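PDB 5NTD: leucyl aminopeptidase, which probably removes leucine and other N-terminal residues from peptides as a manganese-dependent M17 aminopeptidase, and binds the inhibitor bestatin in its active site. Local coordinates for residues Val284-Lys289 with Glu516-Leu521; Ala317-Gly322 with Ala512-Tyr517; Asp380-Ala385 with Asp394-Met399. All blocks are in the same frame, centred on the assembly; numbering follows the deposited sequence.

Interaction 1: Val284-Lys289 with Glu516-Leu521; sequences VSLVGK and EYFRKL. With MN (manganese (II) ion), chain B; BES (2-(3-amino-2-hydroxy-4-phenyl-butyrylamino)-4-methyl-pentanoic acid), chain C.
The end of the Phe518 ring meets Val284 and Leu286. Val284 points toward the C-terminal helix, and the end of Leu286 bends nearer to it. Leu286 presents both of its methyls to the tip of the ring: CD2 lies 4.0 Å from Phe518 CZ, at the ring edge and near its plane, and Leu286 CD1 lies 4.1 Å from the same Phe518 CZ. This approach follows from the leucine CG standing beside its own backbone N (chi1 -53°), which brings the end of the chain nearer than its first bond suggests. Val284 divides its branches between two partners. Its CG1 comes in obliquely to the ring, 4.2 Å from Phe518 CE1, while Val284 CG2 touches Leu521 CD1 at 4.1 Å, so the last residue of the protein also packs against the strand.

Ionic bonds tie the end of the helix to itself. Arg519 grips one carboxylate oxygen of Glu516 side-on, NE standing 2.8 Å from Glu516 OE1 and tilted 38° out of the carboxylate plane. Arg519 NH2 lies 3.1 Å from the same Glu516 OE1, on the syn lone pair of that oxygen. The other oxygen, Glu516 OE2, takes Lys520 NZ at 2.9 Å, also on a syn lone pair.

At Lys289, further along the strand, the bond is to a metal. There the side chain, extended throughout, places Lys289 NZ 2.1 Å from the manganese, which bestatin binds through N2 and O2; Asp294, Asp312 and Glu373 complete the site.

Between the two segments the attraction is thus apolar alone; the salt bridges stay within 516-521 and the metal bond stays at Lys289. The strand that supplies a metal ligand is backed by the chain terminus through shape and dispersion, without a directional bond between them.

Interaction 2: Ala317-Gly322 with Ala512-Tyr517; sequences AAVFCG and ALLTEY
With its CG anti to the carbonyl carbon (chi1 -69°) and its CD1 anti to CA (chi2 175°), Leu514 extends straight out from helix 511-519, and CD1 is the branch that arrives at helix 314-328. The close approaches all run through that one methyl. It settles against backbone: Leu514 CD1 is 3.8 Å from Val319 CA and equally 3.8 Å from Ala318 O, the carbonyl that also accepts the helical hydrogen bond from Gly322 N. One turn further on, Gly322 CA lies 4.1 Å from Leu514 CD1. Because Gly322 has no side chain, the methyl can lie directly over the helix surface, beside Val319. Val319 itself projects away from the C-terminal helix and contributes only the side of its isopropyl group, CG1 standing 4.3 Å from Leu514 CD1.

The absence of bulk at Gly322 shows in the backbones as well. Gly322 CA and Leu514 CA come within 5.7 Å, and the local axes approach to 8.8 Å at a crossing angle of -47°. A leucine methyl thus rests on the main chain of Ala318, Val319 and Gly322, fully buried and without polar bonds between the helices.

Beneath the crossing lies the central sheet of the catalytic domain. Met399 of strand 395-400 touches both Val319 and Leu514, whereas Val319 also reaches Cys337 and Leu339 of strand 334-344. Helix 196-214 packs on Ala317 and Cys321, and helix 422-435 flanks the C-terminal helix through Leu513, Glu516 and Tyr517.

Interaction 3: Asp380-Ala385 with Asp394-Met399; sequences DGVFHA and DVVIDM
Val382 CG1 is the atom through which this helix meets the strand. It lies 4.2 Å from Val396 CG1, methyl against methyl, and 4.4 Å from Asp398 CB, so it bridges two strand residues whose side chains rise from the same side of the strand. Both contacts are ordinary van der Waals packing, and Asp398 takes part through its aliphatic carbon. Val396 supplies the matching branch because its CG1 is anti to the backbone N (chi1 174°). Val382 points toward the strand, and its CA stands 7.5 Å from Val396 CA.

Regular helical bonds span Val382 in the sequence: His384 N reaches Asp380 O at 2.9 Å, and Ala385 N reaches Gly381 O at 3.0 Å. Ala385 also directs its methyl to the sheet, where it touches Ser285 and Val287 of the adjacent strand, and Val382 touches Val287 as well.

The segment belongs to an elaborated beta-alpha-beta crossover. Strands 334-344 and 395-400 run parallel on the two flanks of strand 283-291, and between them the chain passes through the short strands 356-358 and 364-366 before entering helix 374-387. The helix passes over the middle strand roughly against the direction of the strand it leads to, and it begins directly after the metal ligand Glu373.

Further out, the carboxylate of Asp398 turns to the next strand, where OD1 bonds His493 ND1 and OD2 bonds His491 NE2; these two bonds probably limit rotation of the group whose CB meets Val382. On the side of the helix remote from the strand, Asp380 accepts bonds from Lys360 N and Ile256 N, and His384 ND1 bonds Tyr253 OH.

Overall arrangement
All three contacts lie in the catalytic domain and converge on its central sheet, in which strands 283-291 and 395-400 are parallel neighbours. Interactions 1 and 2 have centres about 7 Å apart and share helix 511-519, which packs on one side of the sheet beside helix 314-328. Interaction 3 lies on the other side, its centre about 11 Å from that of interaction 1 and 15 Å from that of interaction 2. Along the chain its segments fall between those of both others, and the C-terminal residues close the two longer connections. Strand 283-291, which carries Lys289 to the manganese, is therefore packed between helices on both sides.

Interaction 1: Val284-Lys289 with Glu516-Leu521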
loop_
_atom_site.group_PDB
_atom_site.type_symbol
_atom_site.label_atom_id
_atom_site.label_comp_id
_atom_site.label_asym_id
_atom_site.label_seq_id
_atom_site.Cartn_x
_atom_site.Cartn_y
_atom_site.Cartn_z
ATOM N N VAL G 284 12.582 24.501 -37.952
ATOM C CA VAL G 284 11.977 23.848 -36.806
ATOM C C VAL G 284 12.684 22.538 -36.528
ATOM O O VAL G 284 12.833 21.710 -37.398
ATOM C CB VAL G 284 10.479 23.576 -37.018
ATOM C CG1 VAL G 284 9.876 22.939 -35.787
ATOM C CG2 VAL G 284 9.737 24.853 -37.330
ATOM N N SER G 285 13.072 22.359 -35.276
ATOM C CA SER G 285 13.632 21.087 -34.773
ATOM C C SER G 285 12.620 20.361 -33.916
ATOM O O SER G 285 12.111 20.901 -32.927
ATOM C CB SER G 285 14.890 21.298 -33.975
ATOM O OG SER G 285 15.973 21.657 -34.815
ATOM N N LEU G 286 12.326 19.144 -34.324
ATOM C CA LEU G 286 11.423 18.274 -33.602
ATOM C C LEU G 286 12.243 17.302 -32.782
ATOM O O LEU G 286 13.224 16.747 -33.269
ATOM C CB LEU G 286 10.519 17.473 -34.538
ATOM C CG LEU G 286 9.732 18.294 -35.561
ATOM C CD1 LEU G 286 9.009 17.373 -36.540
ATOM C CD2 LEU G 286 8.712 19.200 -34.882
ATOM N N VAL G 287 11.797 17.055 -31.555
ATOM C CA VAL G 287 12.440 16.063 -30.671
ATOM C C VAL G 287 11.357 15.193 -30.011
ATOM O O VAL G 287 10.453 15.699 -29.419
ATOM C CB VAL G 287 13.266 16.754 -29.588
ATOM C CG1 VAL G 287 14.022 15.726 -28.757
ATOM C CG2 VAL G 287 14.249 17.715 -30.220
ATOM N N GLY G 288 11.485 13.893 -30.150
ATOM C CA GLY G 288 10.472 12.968 -29.666
ATOM C C GLY G 288 10.984 11.935 -28.674
ATOM O O GLY G 288 12.045 11.362 -28.857
ATOM N N LYS G 289 10.214 11.738 -27.608
ATOM C CA LYS G 289 10.514 10.697 -26.586
ATOM C C LYS G 289 10.157 9.366 -27.222
ATOM O O LYS G 289 8.985 9.063 -27.457
ATOM C CB LYS G 289 9.736 10.918 -25.272
ATOM C CG LYS G 289 9.935 9.822 -24.226
ATOM C CD LYS G 289 8.996 9.957 -23.003
ATOM C CE LYS G 289 9.123 8.777 -22.026
ATOM N NZ LYS G 289 8.168 8.714 -20.883
ATOM N N GLU G 516 -0.718 20.935 -39.160
ATOM C CA GLU G 516 -1.526 22.142 -39.097
ATOM C C GLU G 516 -0.695 23.294 -38.560
ATOM O O GLU G 516 -0.768 24.429 -39.065
ATOM C CB GLU G 516 -2.768 21.905 -38.276
ATOM C CG GLU G 516 -3.651 23.130 -38.087
ATOM C CD GLU G 516 -4.207 23.699 -39.399
ATOM O OE1 GLU G 516 -4.352 22.940 -40.385
ATOM O OE2 GLU G 516 -4.476 24.927 -39.438
ATOM N N TYR G 517 0.131 23.012 -37.562
ATOM C CA TYR G 517 1.044 24.036 -37.008
ATOM C C TYR G 517 2.000 24.569 -38.119
ATOM O O TYR G 517 2.162 25.788 -38.303
ATOM C CB TYR G 517 1.834 23.497 -35.787
ATOM C CG TYR G 517 2.914 24.437 -35.248
ATOM C CD1 TYR G 517 2.591 25.521 -34.473
ATOM C CD2 TYR G 517 4.238 24.259 -35.590
ATOM C CE1 TYR G 517 3.572 26.418 -34.039
ATOM C CE2 TYR G 517 5.229 25.138 -35.167
ATOM C CZ TYR G 517 4.896 26.214 -34.405
ATOM O OH TYR G 517 5.875 27.086 -33.982
ATOM N N PHE G 518 2.604 23.649 -38.835
ATOM C CA PHE G 518 3.528 24.008 -39.947
ATOM C C PHE G 518 2.818 24.853 -41.048
ATOM O O PHE G 518 3.356 25.819 -41.539
ATOM C CB PHE G 518 4.126 22.774 -40.621
ATOM C CG PHE G 518 4.981 21.934 -39.734
ATOM C CD1 PHE G 518 5.648 22.469 -38.664
ATOM C CD2 PHE G 518 5.131 20.588 -40.002
ATOM C CE1 PHE G 518 6.448 21.669 -37.843
ATOM C CE2 PHE G 518 5.920 19.782 -39.211
ATOM C CZ PHE G 518 6.592 20.331 -38.128
ATOM N N ARG G 519 1.584 24.485 -41.335
ATOM C CA ARG G 519 0.744 25.172 -42.332
ATOM C C ARG G 519 0.592 26.672 -42.066
ATOM O O ARG G 519 0.607 27.456 -43.004
ATOM C CB ARG G 519 -0.665 24.586 -42.406
ATOM C CG ARG G 519 -0.996 23.848 -43.683
ATOM C CD ARG G 519 -2.084 22.794 -43.548
ATOM N NE ARG G 519 -3.359 23.262 -43.014
ATOM C CZ ARG G 519 -4.375 23.758 -43.724
ATOM N NH1 ARG G 519 -4.302 23.923 -45.039
ATOM N NH2 ARG G 519 -5.495 24.095 -43.082
ATOM N N LYS G 520 0.488 27.059 -40.798
ATOM C CA LYS G 520 0.233 28.453 -40.431
ATOM C C LYS G 520 1.475 29.233 -40.021
ATOM O O LYS G 520 1.341 30.355 -39.547
ATOM C CB LYS G 520 -0.824 28.546 -39.329
ATOM C CG LYS G 520 -2.169 27.875 -39.630
ATOM C CD LYS G 520 -2.879 28.322 -40.887
ATOM C CE LYS G 520 -3.850 27.267 -41.496
ATOM N NZ LYS G 520 -5.245 27.196 -41.030
ATOM N N LEU G 521 2.671 28.708 -40.251
ATOM C CA LEU G 521 3.898 29.406 -39.823
ATOM C C LEU G 521 4.198 30.709 -40.587
ATOM O O LEU G 521 4.589 30.640 -41.748
ATOM C CB LEU G 521 5.126 28.462 -39.916
ATOM C CG LEU G 521 5.232 27.490 -38.740
ATOM C CD1 LEU G 521 6.310 26.433 -38.947
ATOM C CD2 LEU G 521 5.455 28.216 -37.421
HETATM MN MN MN B . 8.220 7.014 -19.722
HETATM N N2 BES C . 6.233 7.301 -19.483
HETATM C C1 BES C . 5.828 7.715 -18.141
HETATM C C6 BES C . 4.641 8.710 -18.135
HETATM C C7 BES C . 3.254 8.143 -18.260
HETATM C C8 BES C . 2.710 7.859 -19.505
HETATM C C12 BES C . 2.466 7.945 -17.134
HETATM C C9 BES C . 1.421 7.346 -19.620
HETATM C C11 BES C . 1.167 7.424 -17.246
HETATM C C10 BES C . 0.645 7.116 -18.487
HETATM C C2 BES C . 7.085 8.316 -17.475
HETATM O O2 BES C . 8.344 7.749 -17.952
HETATM C C3 BES C . 7.002 8.035 -16.004
HETATM O O3 BES C . 7.502 6.936 -15.668
HETATM N N1 BES C . 6.453 9.030 -15.288
HETATM C C4 BES C . 6.258 9.028 -13.869
HETATM C C13 BES C . 7.440 9.650 -13.134
HETATM C C14 BES C . 7.494 9.350 -11.637
HETATM C C15 BES C . 7.259 7.908 -11.206
HETATM C C16 BES C . 8.850 9.734 -11.097
HETATM C C5 BES C . 5.050 9.817 -13.496
HETATM O O1 BES C . 4.328 9.362 -12.608
HETATM O O4 BES C . 4.810 10.888 -14.061
#

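Interaction 2: Ala317-Gly322 with Ala512-Tyr517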
loop_
_atom_site.group_PDB
_atom_site.type_symbol
_atom_site.label_atom_id
_atom_site.label_comp_id
_atom_site.label_asym_id
_atom_site.label_seq_id
_atom_site.Cartn_x
_atom_site.Cartn_y
_atom_site.Cartn_z
ATOM N N ALA G 317 6.819 8.763 -32.355
ATOM C CA ALA G 317 5.969 8.426 -33.476
ATOM C C ALA G 317 5.292 9.677 -34.025
ATOM O O ALA G 317 5.185 9.846 -35.240
ATOM C CB ALA G 317 4.913 7.397 -33.100
ATOM N N ALA G 318 4.840 10.533 -33.130
ATOM C CA ALA G 318 4.156 11.746 -33.528
ATOM C C ALA G 318 5.066 12.663 -34.384
ATOM O O ALA G 318 4.692 13.089 -35.458
ATOM C CB ALA G 318 3.649 12.509 -32.324
ATOM N N VAL G 319 6.255 12.952 -33.874
ATOM C CA VAL G 319 7.193 13.802 -34.601
ATOM C C VAL G 319 7.688 13.121 -35.881
ATOM O O VAL G 319 7.855 13.759 -36.913
ATOM C CB VAL G 319 8.387 14.280 -33.765
ATOM C CG1 VAL G 319 7.892 15.124 -32.601
ATOM C CG2 VAL G 319 9.267 13.146 -33.278
ATOM N N PHE G 320 7.907 11.831 -35.804
ATOM C CA PHE G 320 8.334 11.070 -36.980
ATOM C C PHE G 320 7.322 11.207 -38.102
ATOM O O PHE G 320 7.654 11.496 -39.235
ATOM C CB PHE G 320 8.533 9.597 -36.653
ATOM C CG PHE G 320 8.939 8.767 -37.830
ATOM C CD1 PHE G 320 10.084 9.074 -38.548
ATOM C CD2 PHE G 320 8.188 7.655 -38.225
ATOM C CE1 PHE G 320 10.481 8.290 -39.629
ATOM C CE2 PHE G 320 8.574 6.874 -39.305
ATOM C CZ PHE G 320 9.725 7.201 -40.015
ATOM N N CYS G 321 6.058 10.969 -37.781
ATOM C CA CYS G 321 5.009 10.950 -38.803
ATOM C C CYS G 321 4.668 12.365 -39.287
ATOM O O CYS G 321 4.322 12.563 -40.446
ATOM C CB CYS G 321 3.798 10.198 -38.327
ATOM S SG CYS G 321 4.122 8.420 -38.086
ATOM N N GLY G 322 4.735 13.328 -38.402
ATOM C CA GLY G 322 4.540 14.745 -38.776
ATOM C C GLY G 322 5.622 15.174 -39.762
ATOM O O GLY G 322 5.380 15.872 -40.736
ATOM N N ALA G 512 -0.948 15.212 -37.211
ATOM C CA ALA G 512 -1.851 16.203 -37.817
ATOM C C ALA G 512 -1.733 17.565 -37.125
ATOM O O ALA G 512 -1.813 18.613 -37.756
ATOM C CB ALA G 512 -3.289 15.735 -37.788
ATOM N N LEU G 513 -1.571 17.535 -35.812
ATOM C CA LEU G 513 -1.306 18.761 -35.017
ATOM C C LEU G 513 -0.100 19.512 -35.607
ATOM O O LEU G 513 -0.172 20.700 -35.883
ATOM C CB LEU G 513 -1.019 18.428 -33.553
ATOM C CG LEU G 513 -0.590 19.567 -32.619
ATOM C CD1 LEU G 513 -1.670 20.621 -32.529
ATOM C CD2 LEU G 513 -0.300 18.987 -31.251
ATOM N N LEU G 514 0.986 18.785 -35.794
ATOM C CA LEU G 514 2.197 19.359 -36.365
ATOM C C LEU G 514 1.963 19.886 -37.810
ATOM O O LEU G 514 2.412 20.963 -38.164
ATOM C CB LEU G 514 3.327 18.348 -36.397
ATOM C CG LEU G 514 3.919 17.939 -35.057
ATOM C CD1 LEU G 514 4.943 16.832 -35.235
ATOM C CD2 LEU G 514 4.566 19.143 -34.371
ATOM N N THR G 515 1.275 19.091 -38.610
ATOM C CA THR G 515 1.015 19.459 -39.975
ATOM C C THR G 515 0.291 20.805 -40.011
ATOM O O THR G 515 0.668 21.701 -40.751
ATOM C CB THR G 515 0.208 18.392 -40.704
ATOM O OG1 THR G 515 0.982 17.182 -40.740
ATOM C CG2 THR G 515 -0.079 18.827 -42.153
ATOM N N GLU G 516 -0.718 20.935 -39.160
ATOM C CA GLU G 516 -1.526 22.142 -39.097
ATOM C C GLU G 516 -0.695 23.294 -38.560
ATOM O O GLU G 516 -0.768 24.429 -39.065
ATOM C CB GLU G 516 -2.768 21.905 -38.276
ATOM C CG GLU G 516 -3.651 23.130 -38.087
ATOM C CD GLU G 516 -4.207 23.699 -39.399
ATOM O OE1 GLU G 516 -4.352 22.940 -40.385
ATOM O OE2 GLU G 516 -4.476 24.927 -39.438
ATOM N N TYR G 517 0.131 23.012 -37.562
ATOM C CA TYR G 517 1.044 24.036 -37.008
ATOM C C TYR G 517 2.000 24.569 -38.119
ATOM O O TYR G 517 2.162 25.788 -38.303
ATOM C CB TYR G 517 1.834 23.497 -35.787
ATOM C CG TYR G 517 2.914 24.437 -35.248
ATOM C CD1 TYR G 517 2.591 25.521 -34.473
ATOM C CD2 TYR G 517 4.238 24.259 -35.590
ATOM C CE1 TYR G 517 3.572 26.418 -34.039
ATOM C CE2 TYR G 517 5.229 25.138 -35.167
ATOM C CZ TYR G 517 4.896 26.214 -34.405
ATOM O OH TYR G 517 5.875 27.086 -33.982
#

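Interaction 3: Asp380-Ala385 with Asp394-Met399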
loop_
_atom_site.group_PDB
_atom_site.type_symbol
_atom_site.label_atom_id
_atom_site.label_comp_id
_atom_site.label_asym_id
_atom_site.label_seq_id
_atom_site.Cartn_x
_atom_site.Cartn_y
_atom_site.Cartn_z
ATOM N N ASP G 380 19.051 15.353 -23.733
ATOM C CA ASP G 380 20.079 15.079 -24.744
ATOM C C ASP G 380 19.564 15.405 -26.166
ATOM O O ASP G 380 20.277 15.934 -26.984
ATOM C CB ASP G 380 20.558 13.638 -24.655
ATOM C CG ASP G 380 21.674 13.464 -23.631
ATOM O OD1 ASP G 380 22.191 14.482 -23.111
ATOM O OD2 ASP G 380 22.080 12.306 -23.386
ATOM N N GLY G 381 18.311 15.066 -26.415
ATOM C CA GLY G 381 17.637 15.341 -27.699
ATOM C C GLY G 381 17.591 16.819 -28.055
ATOM O O GLY G 381 17.984 17.205 -29.135
ATOM N N VAL G 382 17.151 17.641 -27.130
ATOM C CA VAL G 382 17.023 19.095 -27.396
ATOM C C VAL G 382 18.376 19.787 -27.451
ATOM O O VAL G 382 18.563 20.730 -28.210
ATOM C CB VAL G 382 16.096 19.851 -26.422
ATOM C CG1 VAL G 382 14.705 19.256 -26.455
ATOM C CG2 VAL G 382 16.644 19.864 -25.005
ATOM N N PHE G 383 19.333 19.303 -26.670
ATOM C CA PHE G 383 20.709 19.844 -26.774
ATOM C C PHE G 383 21.301 19.497 -28.147
ATOM O O PHE G 383 21.878 20.352 -28.808
ATOM C CB PHE G 383 21.669 19.365 -25.724
ATOM C CG PHE G 383 22.975 20.110 -25.761
ATOM C CD1 PHE G 383 23.099 21.368 -25.156
ATOM C CD2 PHE G 383 24.072 19.599 -26.449
ATOM C CE1 PHE G 383 24.323 22.077 -25.194
ATOM C CE2 PHE G 383 25.276 20.297 -26.485
ATOM C CZ PHE G 383 25.400 21.536 -25.869
ATOM N N HIS G 384 21.105 18.264 -28.547
ATOM C CA HIS G 384 21.548 17.845 -29.860
ATOM C C HIS G 384 20.958 18.752 -30.973
ATOM O O HIS G 384 21.665 19.239 -31.857
ATOM C CB HIS G 384 21.118 16.419 -30.137
ATOM C CG HIS G 384 21.589 15.904 -31.460
ATOM N ND1 HIS G 384 22.894 15.512 -31.681
ATOM C CD2 HIS G 384 20.930 15.717 -32.634
ATOM C CE1 HIS G 384 23.011 15.084 -32.929
ATOM N NE2 HIS G 384 21.836 15.203 -33.527
ATOM N N ALA G 385 19.656 18.959 -30.908
ATOM C CA ALA G 385 18.947 19.755 -31.926
ATOM C C ALA G 385 19.421 21.200 -31.931
ATOM O O ALA G 385 19.547 21.798 -32.994
ATOM C CB ALA G 385 17.443 19.712 -31.728
ATOM N N ASP G 394 14.701 27.921 -35.240
ATOM C CA ASP G 394 13.929 29.049 -34.736
ATOM C C ASP G 394 13.000 28.577 -33.637
ATOM O O ASP G 394 12.627 29.344 -32.756
ATOM C CB ASP G 394 13.076 29.689 -35.843
ATOM C CG ASP G 394 13.925 30.217 -37.007
ATOM O OD1 ASP G 394 14.926 30.926 -36.744
ATOM O OD2 ASP G 394 13.592 29.871 -38.170
ATOM N N VAL G 395 12.560 27.345 -33.789
ATOM C CA VAL G 395 11.564 26.755 -32.913
ATOM C C VAL G 395 11.976 25.335 -32.628
ATOM O O VAL G 395 12.325 24.592 -33.530
ATOM C CB VAL G 395 10.160 26.721 -33.544
ATOM C CG1 VAL G 395 9.159 26.086 -32.595
ATOM C CG2 VAL G 395 9.697 28.119 -33.905
ATOM N N VAL G 396 11.899 24.963 -31.357
ATOM C CA VAL G 396 12.103 23.569 -30.931
ATOM C C VAL G 396 10.787 23.049 -30.376
ATOM O O VAL G 396 10.182 23.676 -29.510
ATOM C CB VAL G 396 13.159 23.415 -29.856
ATOM C CG1 VAL G 396 13.227 21.975 -29.357
ATOM C CG2 VAL G 396 14.504 23.813 -30.385
ATOM N N ILE G 397 10.349 21.914 -30.915
ATOM C CA ILE G 397 9.143 21.254 -30.436
ATOM C C ILE G 397 9.530 19.889 -29.948
ATOM O O ILE G 397 10.040 19.060 -30.721
ATOM C CB ILE G 397 8.072 21.079 -31.516
ATOM C CG1 ILE G 397 7.701 22.417 -32.139
ATOM C CG2 ILE G 397 6.817 20.421 -30.937
ATOM C CD1 ILE G 397 6.797 22.282 -33.349
ATOM N N ASP G 398 9.324 19.648 -28.667
ATOM C CA ASP G 398 9.509 18.280 -28.166
ATOM C C ASP G 398 8.130 17.709 -27.830
ATOM O O ASP G 398 7.255 18.422 -27.348
ATOM C CB ASP G 398 10.500 18.206 -27.007
ATOM C CG ASP G 398 9.886 18.585 -25.675
ATOM O OD1 ASP G 398 9.090 17.780 -25.159
ATOM O OD2 ASP G 398 10.163 19.708 -25.214
ATOM N N MET G 399 7.963 16.445 -28.146
ATOM C CA MET G 399 6.718 15.735 -27.899
ATOM C C MET G 399 7.024 14.458 -27.144
ATOM O O MET G 399 7.912 13.717 -27.517
ATOM C CB MET G 399 5.968 15.390 -29.189
ATOM C CG MET G 399 5.667 16.613 -30.053
ATOM S SD MET G 399 4.709 16.228 -31.518
ATOM C CE MET G 399 3.097 16.751 -31.027
#